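Local coordinates for protein beta-glucuronidase (uncultured Clostridium sp., PDB 6U7J) that hydrolyses beta-D-glucuronides, releasing glucuronic acid, as a gut microbial family 2 glycoside hydrolase that probably helps reactivate conjugated estrogens, at residues 412-417 against 427-432; 204-209 against 213-218; 478-483 against 528-533. All coordinates share one frame; numbering follows the deposited sequence.

Contact 1: residues 412-417 against 427-432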
loop_
_atom_site.group_PDB
_atom_site.type_symbol
_atom_site.label_atom_id
_atom_site.label_comp_id
_atom_site.label_asym_id
_atom_site.label_seq_id
_atom_site.Cartn_x
_atom_site.Cartn_y
_atom_site.Cartn_z
ATOM N N TRP B 412 -35.382 -11.249 -14.921
ATOM C CA TRP B 412 -34.943 -10.116 -15.727
ATOM C C TRP B 412 -34.991 -8.870 -14.863
ATOM O O TRP B 412 -36.013 -8.598 -14.230
ATOM C CB TRP B 412 -35.825 -9.881 -16.964
ATOM C CG TRP B 412 -36.028 -11.066 -17.869
ATOM C CD1 TRP B 412 -37.178 -11.755 -18.042
ATOM C CD2 TRP B 412 -35.062 -11.673 -18.741
ATOM N NE1 TRP B 412 -36.993 -12.774 -18.941
ATOM C CE2 TRP B 412 -35.703 -12.749 -19.388
ATOM C CE3 TRP B 412 -33.711 -11.423 -19.023
ATOM C CZ2 TRP B 412 -35.050 -13.578 -20.301
ATOM C CZ3 TRP B 412 -33.059 -12.247 -19.927
ATOM C CH2 TRP B 412 -33.730 -13.310 -20.559
ATOM N N SER B 413 -33.904 -8.107 -14.850
ATOM C CA SER B 413 -33.925 -6.778 -14.269
ATOM C C SER B 413 -33.938 -5.776 -15.410
ATOM O O SER B 413 -33.068 -5.823 -16.282
ATOM C CB SER B 413 -32.727 -6.530 -13.351
ATOM O OG SER B 413 -32.618 -5.150 -13.077
ATOM N N ILE B 414 -34.916 -4.871 -15.399
ATOM C CA ILE B 414 -35.166 -4.012 -16.549
ATOM C C ILE B 414 -34.563 -2.633 -16.392
ATOM O O ILE B 414 -34.602 -1.846 -17.355
ATOM C CB ILE B 414 -36.678 -3.879 -16.824
ATOM C CG1 ILE B 414 -37.357 -3.218 -15.632
ATOM C CG2 ILE B 414 -37.280 -5.253 -17.119
ATOM C CD1 ILE B 414 -38.729 -2.666 -15.944
ATOM N N THR B 415 -34.021 -2.309 -15.215
ATOM C CA THR B 415 -33.477 -0.993 -14.931
ATOM C C THR B 415 -32.722 -1.037 -13.608
ATOM O O THR B 415 -33.042 -1.825 -12.707
ATOM C CB THR B 415 -34.582 0.076 -14.885
ATOM O OG1 THR B 415 -34.000 1.375 -14.786
ATOM C CG2 THR B 415 -35.513 -0.139 -13.701
ATOM N N ASN B 416 -31.707 -0.192 -13.504
ATOM C CA ASN B 416 -30.968 -0.025 -12.263
ATOM C C ASN B 416 -31.083 1.425 -11.827
ATOM O O ASN B 416 -30.630 2.328 -12.543
ATOM C CB ASN B 416 -29.502 -0.444 -12.418
ATOM C CG ASN B 416 -28.711 -0.239 -11.146
ATOM O OD1 ASN B 416 -28.732 -1.077 -10.241
ATOM N ND2 ASN B 416 -28.013 0.882 -11.068
ATOM N N GLU B 417 -31.736 1.644 -10.687
ATOM C CA GLU B 417 -31.787 2.939 -10.023
ATOM C C GLU B 417 -32.320 4.094 -10.909
ATOM O O GLU B 417 -31.709 5.110 -11.037
ATOM C CB GLU B 417 -30.406 3.313 -9.494
ATOM C CG GLU B 417 -29.871 2.376 -8.398
ATOM C CD GLU B 417 -28.641 2.948 -7.661
ATOM O OE1 GLU B 417 -27.966 3.855 -8.193
ATOM O OE2 GLU B 417 -28.350 2.482 -6.545
ATOM N N ASN B 427 -45.849 5.527 -16.207
ATOM C CA ASN B 427 -46.239 5.064 -17.541
ATOM C C ASN B 427 -45.070 4.407 -18.272
ATOM O O ASN B 427 -45.251 3.401 -18.970
ATOM C CB ASN B 427 -46.777 6.231 -18.376
ATOM C CG ASN B 427 -48.200 6.623 -18.001
ATOM O OD1 ASN B 427 -48.854 5.966 -17.185
ATOM N ND2 ASN B 427 -48.677 7.719 -18.585
ATOM N N TYR B 428 -43.870 4.985 -18.148
ATOM C CA TYR B 428 -42.696 4.445 -18.830
ATOM C C TYR B 428 -42.476 2.995 -18.438
ATOM O O TYR B 428 -42.422 2.103 -19.291
ATOM C CB TYR B 428 -41.455 5.291 -18.502
ATOM C CG TYR B 428 -40.208 4.866 -19.248
ATOM C CD1 TYR B 428 -39.461 3.768 -18.833
ATOM C CD2 TYR B 428 -39.782 5.560 -20.379
ATOM C CE1 TYR B 428 -38.339 3.371 -19.523
ATOM C CE2 TYR B 428 -38.642 5.175 -21.071
ATOM C CZ TYR B 428 -37.933 4.077 -20.643
ATOM O OH TYR B 428 -36.814 3.679 -21.334
ATOM N N PHE B 429 -42.372 2.736 -17.144
ATOM C CA PHE B 429 -42.019 1.395 -16.716
ATOM C C PHE B 429 -43.186 0.431 -16.793
ATOM O O PHE B 429 -42.960 -0.776 -16.916
ATOM C CB PHE B 429 -41.404 1.462 -15.314
ATOM C CG PHE B 429 -40.015 2.047 -15.330
ATOM C CD1 PHE B 429 -38.938 1.283 -15.760
ATOM C CD2 PHE B 429 -39.804 3.371 -15.017
ATOM C CE1 PHE B 429 -37.652 1.822 -15.817
ATOM C CE2 PHE B 429 -38.529 3.923 -15.071
ATOM C CZ PHE B 429 -37.450 3.140 -15.473
ATOM N N GLU B 430 -44.425 0.925 -16.753
ATOM C CA GLU B 430 -45.553 0.040 -17.022
ATOM C C GLU B 430 -45.494 -0.485 -18.443
ATOM O O GLU B 430 -45.711 -1.682 -18.683
ATOM C CB GLU B 430 -46.882 0.754 -16.799
ATOM C CG GLU B 430 -48.044 -0.221 -16.831
ATOM C CD GLU B 430 -49.385 0.465 -16.907
ATOM O OE1 GLU B 430 -50.403 -0.178 -16.564
ATOM O OE2 GLU B 430 -49.422 1.644 -17.312
ATOM N N GLU B 431 -45.198 0.400 -19.401
ATOM C CA GLU B 431 -44.981 -0.039 -20.771
ATOM C C GLU B 431 -43.844 -1.052 -20.845
ATOM O O GLU B 431 -43.991 -2.125 -21.442
ATOM C CB GLU B 431 -44.695 1.168 -21.659
ATOM C CG GLU B 431 -45.903 1.636 -22.447
ATOM C CD GLU B 431 -46.542 0.498 -23.230
ATOM O OE1 GLU B 431 -45.895 -0.020 -24.171
ATOM O OE2 GLU B 431 -47.678 0.106 -22.886
ATOM N N VAL B 432 -42.700 -0.736 -20.223
ATOM C CA VAL B 432 -41.549 -1.630 -20.317
ATOM C C VAL B 432 -41.882 -2.982 -19.708
ATOM O O VAL B 432 -41.600 -4.032 -20.296
ATOM C CB VAL B 432 -40.305 -1.012 -19.651
ATOM C CG1 VAL B 432 -39.158 -2.016 -19.664
ATOM C CG2 VAL B 432 -39.875 0.243 -20.365
#
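The Phe429 ring meets Ile414 at its edge and has Thr415 beside its CE1, while one of its faces is taken by its own helix neighbour: Tyr428 CD1 sits 3.7 Å above the plane, over the ring centre. At the edge, close to the ring plane, the terminal methyl Ile414 CD1 lies 4.0 Å from Phe429 CD1. The next ring carbon, Phe429 CE1, has Thr415 CG2 at 3.6 Å, the two side chains running at about a right angle to each other. Thr415 holds its hydroxyl anti to the backbone N (chi1 -172°), where OG1 bonds to Ala365 O, so the polar end has a partner of its own although it brushes the ring. Ile414 reaches the helix by placing CG1 between its backbone N and carbonyl carbon (chi1 62°). From there CD1 also touches Val432 CG1 at 3.8 Å, the two side chains running side by side in opposite directions. No hydrogen bond links the two segments; the seam is greasy and fully buried. It ties strand 409-416, the fourth of the TIM barrel, to the helix that follows it in a beta-alpha-beta unit, near the strand end that faces the active site in this family. Strands 358-362 and 445-449 flank the strand in the barrel wall, and helix 386-403 closes in beside Tyr428 and Val432 through Leu389.

Contact 2: residues 204-209 against 213-218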
loop_
_atom_site.group_PDB
_atom_site.type_symbol
_atom_site.label_atom_id
_atom_site.label_comp_id
_atom_site.label_asym_id
_atom_site.label_seq_id
_atom_site.Cartn_x
_atom_site.Cartn_y
_atom_site.Cartn_z
ATOM N N ARG B 204 -38.880 -24.240 -23.709
ATOM C CA ARG B 204 -39.489 -24.014 -22.407
ATOM C C ARG B 204 -39.791 -25.368 -21.793
ATOM O O ARG B 204 -40.123 -26.322 -22.504
ATOM C CB ARG B 204 -40.751 -23.156 -22.512
ATOM C CG ARG B 204 -40.510 -21.888 -23.335
ATOM C CD ARG B 204 -41.689 -20.918 -23.349
ATOM N NE ARG B 204 -42.819 -21.367 -24.183
ATOM C CZ ARG B 204 -42.772 -21.757 -25.464
ATOM N NH1 ARG B 204 -41.637 -21.762 -26.159
ATOM N NH2 ARG B 204 -43.897 -22.136 -26.065
ATOM N N THR B 205 -39.629 -25.466 -20.480
ATOM C CA THR B 205 -39.801 -26.733 -19.797
ATOM C C THR B 205 -40.828 -26.587 -18.685
ATOM O O THR B 205 -40.991 -25.513 -18.097
ATOM C CB THR B 205 -38.465 -27.250 -19.225
ATOM O OG1 THR B 205 -37.935 -26.306 -18.281
ATOM C CG2 THR B 205 -37.450 -27.463 -20.346
ATOM N N THR B 206 -41.547 -27.677 -18.438
ATOM C CA THR B 206 -42.384 -27.843 -17.262
ATOM C C THR B 206 -41.999 -29.162 -16.607
ATOM O O THR B 206 -41.286 -29.983 -17.190
ATOM C CB THR B 206 -43.882 -27.828 -17.607
ATOM O OG1 THR B 206 -44.167 -28.860 -18.556
ATOM C CG2 THR B 206 -44.293 -26.482 -18.193
ATOM N N VAL B 207 -42.452 -29.363 -15.374
ATOM C CA VAL B 207 -42.154 -30.583 -14.639
ATOM C C VAL B 207 -43.439 -31.097 -14.015
ATOM O O VAL B 207 -44.113 -30.360 -13.289
ATOM C CB VAL B 207 -41.090 -30.360 -13.550
ATOM C CG1 VAL B 207 -40.992 -31.586 -12.659
ATOM C CG2 VAL B 207 -39.752 -30.050 -14.180
ATOM N N ASP B 208 -43.777 -32.355 -14.292
ATOM C CA ASP B 208 -44.893 -33.031 -13.635
ATOM C C ASP B 208 -44.322 -34.137 -12.746
ATOM O O ASP B 208 -43.914 -35.192 -13.233
ATOM C CB ASP B 208 -45.900 -33.574 -14.638
ATOM C CG ASP B 208 -47.272 -33.751 -14.027
ATOM O OD1 ASP B 208 -47.341 -33.807 -12.773
ATOM O OD2 ASP B 208 -48.271 -33.819 -14.776
ATOM N N ASP B 209 -44.321 -33.894 -11.433
ATOM C CA ASP B 209 -43.542 -34.610 -10.442
ATOM C C ASP B 209 -42.198 -35.045 -10.988
ATOM O O ASP B 209 -41.225 -34.260 -10.945
ATOM C CB ASP B 209 -44.318 -35.806 -9.871
ATOM C CG ASP B 209 -43.678 -36.381 -8.605
ATOM O OD1 ASP B 209 -42.426 -36.453 -8.519
ATOM O OD2 ASP B 209 -44.421 -36.698 -7.654
ATOM N N MET B 213 -41.427 -32.048 -19.324
ATOM C CA MET B 213 -42.099 -31.754 -20.588
ATOM C C MET B 213 -41.290 -30.678 -21.315
ATOM O O MET B 213 -41.355 -29.496 -20.960
ATOM C CB MET B 213 -43.540 -31.296 -20.360
ATOM C CG MET B 213 -44.602 -32.406 -20.250
ATOM S SD MET B 213 -44.514 -33.787 -21.433
ATOM C CE MET B 213 -44.380 -32.933 -22.998
ATOM N N VAL B 214 -40.544 -31.081 -22.340
ATOM C CA VAL B 214 -39.737 -30.153 -23.123
ATOM C C VAL B 214 -40.578 -29.651 -24.292
ATOM O O VAL B 214 -40.875 -30.406 -25.222
ATOM C CB VAL B 214 -38.441 -30.802 -23.617
ATOM C CG1 VAL B 214 -37.642 -29.800 -24.451
ATOM C CG2 VAL B 214 -37.625 -31.296 -22.452
ATOM N N HIS B 215 -40.969 -28.381 -24.235
ATOM C CA HIS B 215 -41.622 -27.704 -25.348
ATOM C C HIS B 215 -40.551 -26.997 -26.165
ATOM O O HIS B 215 -39.823 -26.153 -25.630
ATOM C CB HIS B 215 -42.648 -26.678 -24.859
ATOM C CG HIS B 215 -43.695 -27.234 -23.946
ATOM N ND1 HIS B 215 -43.391 -27.918 -22.788
ATOM C CD2 HIS B 215 -45.047 -27.184 -24.011
ATOM C CE1 HIS B 215 -44.511 -28.279 -22.186
ATOM N NE2 HIS B 215 -45.530 -27.844 -22.905
ATOM N N TYR B 216 -40.453 -27.320 -27.452
ATOM C CA TYR B 216 -39.478 -26.665 -28.311
ATOM C C TYR B 216 -40.148 -26.156 -29.576
ATOM O O TYR B 216 -41.196 -26.652 -29.992
ATOM C CB TYR B 216 -38.311 -27.596 -28.665
ATOM C CG TYR B 216 -38.642 -28.707 -29.632
ATOM C CD1 TYR B 216 -38.682 -28.479 -31.004
ATOM C CD2 TYR B 216 -38.883 -29.996 -29.176
ATOM C CE1 TYR B 216 -38.985 -29.499 -31.890
ATOM C CE2 TYR B 216 -39.175 -31.024 -30.053
ATOM C CZ TYR B 216 -39.225 -30.770 -31.406
ATOM O OH TYR B 216 -39.520 -31.787 -32.277
ATOM N N GLU B 217 -39.506 -25.164 -30.190
ATOM C CA GLU B 217 -39.981 -24.557 -31.428
ATOM C C GLU B 217 -38.768 -24.113 -32.233
ATOM O O GLU B 217 -37.940 -23.338 -31.739
ATOM C CB GLU B 217 -40.910 -23.378 -31.144
ATOM C CG GLU B 217 -41.418 -22.672 -32.390
ATOM C CD GLU B 217 -42.394 -21.555 -32.054
ATOM O OE1 GLU B 217 -42.888 -20.879 -32.984
ATOM O OE2 GLU B 217 -42.667 -21.356 -30.848
ATOM N N ILE B 218 -38.672 -24.606 -33.465
ATOM C CA ILE B 218 -37.511 -24.426 -34.319
ATOM C C ILE B 218 -37.935 -23.640 -35.556
ATOM O O ILE B 218 -39.056 -23.794 -36.053
ATOM C CB ILE B 218 -36.898 -25.786 -34.692
ATOM C CG1 ILE B 218 -36.570 -26.562 -33.415
ATOM C CG2 ILE B 218 -35.654 -25.619 -35.561
ATOM C CD1 ILE B 218 -36.185 -28.005 -33.645
#
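This is a beta hairpin: strands 198-208 and 211-220 run antiparallel, the axes of the two short segments approaching to 4.8 Å, in a three-stranded sheet of the immunoglobulin-like domain that family 2 glycosidases carry next to their barrel. Arg204 with His215 and Thr206 with Met213 are hydrogen-bonded pairs, and Thr205 with Val214 between them is a non-hydrogen-bonded pair. The Arg204 pair is closed by Arg204 N to His215 O (2.9 Å) and by His215 N to Arg204 O (2.8 Å). In the Thr206 pair, Met213 N gives a bond of 3.0 Å to Thr206 O, and Thr206 N returns one to Met213 O. Thr205 adds a weaker CA-H...O contact to that same Met213 O, 3.4 Å from its CA.

The two faces of the ladder differ. Thr205 and Val214 point to the side where strand 227-232 packs, with Val214 lying on Ile231. Arg204, Thr206, Met213 and His215 share the other side, where Met248 of strand 246-251 touches Met213 and His215. There Thr206 OG1, set between its backbone N and carbonyl carbon (chi1 58°), presses on Met213 CB at 3.1 Å and also lies at the His215 ring edge. The imidazole turns its ND1 edge back along its own strand and donates a long, bent bond to Met213 O, 3.2 Å from ND1. That oxygen thus has two donors, Thr206 N and His215 ND1 reaching it from opposite faces of its carbonyl plane, with the imidazole donor 68° out of that plane.

Contact 3: residues 478-483 against 528-533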
loop_
_atom_site.group_PDB
_atom_site.type_symbol
_atom_site.label_atom_id
_atom_site.label_comp_id
_atom_site.label_asym_id
_atom_site.label_seq_id
_atom_site.Cartn_x
_atom_site.Cartn_y
_atom_site.Cartn_z
ATOM N N GLY B 478 -20.094 6.154 8.685
ATOM C CA GLY B 478 -19.303 5.976 9.875
ATOM C C GLY B 478 -20.073 5.577 11.119
ATOM O O GLY B 478 -19.455 5.092 12.068
ATOM N N LYS B 479 -21.402 5.755 11.140
ATOM C CA LYS B 479 -22.211 5.506 12.345
ATOM C C LYS B 479 -22.688 4.055 12.342
ATOM O O LYS B 479 -23.818 3.727 11.959
ATOM C CB LYS B 479 -23.384 6.480 12.428
ATOM C CG LYS B 479 -23.087 7.901 11.940
ATOM C CD LYS B 479 -22.499 8.757 13.068
ATOM C CE LYS B 479 -22.693 10.251 12.818
ATOM N NZ LYS B 479 -24.058 10.517 12.252
ATOM N N ILE B 480 -21.809 3.177 12.825
ATOM C CA ILE B 480 -22.044 1.738 12.757
ATOM C C ILE B 480 -23.339 1.360 13.463
ATOM O O ILE B 480 -24.096 0.501 12.989
ATOM C CB ILE B 480 -20.824 1.000 13.336
ATOM C CG1 ILE B 480 -19.638 1.167 12.379
ATOM C CG2 ILE B 480 -21.124 -0.479 13.635
ATOM C CD1 ILE B 480 -18.342 0.643 12.926
ATOM N N GLU B 481 -23.637 2.030 14.581
ATOM C CA GLU B 481 -24.763 1.672 15.441
ATOM C C GLU B 481 -26.119 1.984 14.807
ATOM O O GLU B 481 -27.130 1.413 15.233
ATOM C CB GLU B 481 -24.631 2.393 16.796
ATOM C CG GLU B 481 -24.502 3.932 16.691
ATOM C CD GLU B 481 -23.133 4.419 16.161
ATOM O OE1 GLU B 481 -22.165 3.612 16.113
ATOM O OE2 GLU B 481 -23.034 5.612 15.788
ATOM N N ARG B 482 -26.157 2.859 13.796
ATOM C CA ARG B 482 -27.392 3.213 13.104
ATOM C C ARG B 482 -27.704 2.316 11.908
ATOM O O ARG B 482 -28.811 2.411 11.361
ATOM C CB ARG B 482 -27.339 4.678 12.637
ATOM C CG ARG B 482 -27.153 5.697 13.754
ATOM C CD ARG B 482 -28.245 5.566 14.828
ATOM N NE ARG B 482 -27.796 4.848 16.034
ATOM C CZ ARG B 482 -28.541 3.973 16.716
ATOM N NH1 ARG B 482 -29.785 3.703 16.318
ATOM N NH2 ARG B 482 -28.047 3.371 17.795
ATOM N N ILE B 483 -26.775 1.449 11.497
ATOM C CA ILE B 483 -26.971 0.649 10.286
ATOM C C ILE B 483 -28.126 -0.328 10.468
ATOM O O ILE B 483 -29.098 -0.315 9.705
ATOM C CB ILE B 483 -25.681 -0.102 9.907
ATOM C CG1 ILE B 483 -24.532 0.869 9.629
ATOM C CG2 ILE B 483 -25.933 -1.014 8.683
ATOM C CD1 ILE B 483 -23.231 0.155 9.363
ATOM N N GLN B 528 -15.394 -2.154 6.521
ATOM C CA GLN B 528 -16.169 -2.893 5.526
ATOM C C GLN B 528 -16.801 -4.130 6.149
ATOM O O GLN B 528 -17.970 -4.439 5.886
ATOM C CB GLN B 528 -15.288 -3.293 4.346
ATOM C CG GLN B 528 -16.048 -3.834 3.146
ATOM C CD GLN B 528 -15.128 -4.291 2.022
ATOM O OE1 GLN B 528 -14.104 -4.929 2.259
ATOM N NE2 GLN B 528 -15.494 -3.964 0.793
ATOM N N LYS B 529 -16.048 -4.840 6.992
ATOM C CA LYS B 529 -16.587 -6.048 7.591
ATOM C C LYS B 529 -17.751 -5.728 8.526
ATOM O O LYS B 529 -18.791 -6.405 8.486
ATOM C CB LYS B 529 -15.488 -6.811 8.322
ATOM C CG LYS B 529 -15.954 -8.142 8.905
ATOM C CD LYS B 529 -15.394 -8.286 10.296
ATOM C CE LYS B 529 -15.481 -9.700 10.849
ATOM N NZ LYS B 529 -16.367 -9.727 12.046
ATOM N N ARG B 530 -17.604 -4.690 9.360
ATOM C CA ARG B 530 -18.650 -4.326 10.322
ATOM C C ARG B 530 -19.880 -3.751 9.611
ATOM O O ARG B 530 -21.021 -4.044 9.990
ATOM C CB ARG B 530 -18.109 -3.312 11.344
ATOM C CG ARG B 530 -16.965 -3.801 12.263
ATOM C CD ARG B 530 -17.473 -4.736 13.348
ATOM N NE ARG B 530 -18.398 -4.041 14.246
ATOM C CZ ARG B 530 -19.698 -4.315 14.341
ATOM N NH1 ARG B 530 -20.235 -5.285 13.608
ATOM N NH2 ARG B 530 -20.459 -3.618 15.170
ATOM N N CYS B 531 -19.664 -2.906 8.601
ATOM C CA CYS B 531 -20.782 -2.344 7.859
ATOM C C CYS B 531 -21.663 -3.450 7.274
ATOM O O CYS B 531 -22.897 -3.389 7.359
ATOM C CB CYS B 531 -20.239 -1.423 6.759
ATOM S SG CYS B 531 -21.420 -0.740 5.613
ATOM N N ILE B 532 -21.039 -4.495 6.723
ATOM C CA ILE B 532 -21.786 -5.596 6.122
ATOM C C ILE B 532 -22.455 -6.455 7.200
ATOM O O ILE B 532 -23.602 -6.883 7.043
ATOM C CB ILE B 532 -20.849 -6.416 5.207
ATOM C CG1 ILE B 532 -20.569 -5.627 3.925
ATOM C CG2 ILE B 532 -21.441 -7.761 4.830
ATOM C CD1 ILE B 532 -19.685 -6.373 2.984
ATOM N N GLU B 533 -21.754 -6.725 8.302
ATOM C CA GLU B 533 -22.363 -7.457 9.417
ATOM C C GLU B 533 -23.666 -6.817 9.893
ATOM O O GLU B 533 -24.664 -7.507 10.134
ATOM C CB GLU B 533 -21.401 -7.507 10.593
ATOM C CG GLU B 533 -20.400 -8.598 10.549
ATOM C CD GLU B 533 -19.340 -8.391 11.618
ATOM O OE1 GLU B 533 -19.470 -7.446 12.449
ATOM O OE2 GLU B 533 -18.374 -9.185 11.641
#
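Arg530 NH1 is held by two acids of its own helix, Glu533 and Glu534, while NH2 of the same guanidinium lies against Ile480 across the contact. The bond from Arg530 NH1 to Glu533 OE1 is short, 2.6 Å, but bent at the hydrogen (139°); the oxygen is met nearly along its C-O axis. Bends at chi2 (-75°) and chi3 (-64°) carry the arginine forward along the helix to these carboxylates. Its NH2, itself hydrogen-bonded just beyond the segment, lies 3.6 Å from Ile480 CG2 in a van der Waals contact, the two side chains crossing at about a right angle. Deeper in, Ile483 lays CD1 on the helix backbone itself: 3.8 Å from Cys531 CA and 4.3 Å from Cys531 SG. No hydrogen bond joins the two segments, although Gly478 N finds Tyr527 OH just ahead of the second. The contact thus grades from a salt-bridged outer side to a buried apolar end. It brings together two consecutive helices of the barrel's outer ring, 480-498 and 525-540, which follow strands 465-468 and 502-506, and helix 581-592 packs on helix 525-540 through Ile586 against Ile532.

How the contacts relate
Contacts 1 and 3 both belong to the TIM barrel yet sit at different depths, their centres about 16 Å and about 30 Å from the centre of the chain: contact 1 joins the barrel wall to its helical coat and is buried throughout, whereas contact 3 pairs two helices within that coat, half buried and edged by charges. Contact 2 lies in the neighbouring immunoglobulin-like domain, at the surface, and is carried mainly by backbone hydrogen bonds, which neither barrel contact has across its segments. No element is shared among the three. Nearest atoms of contacts 1 and 2 come within about 10 Å, while about 34 Å separates those of contacts 2 and 3.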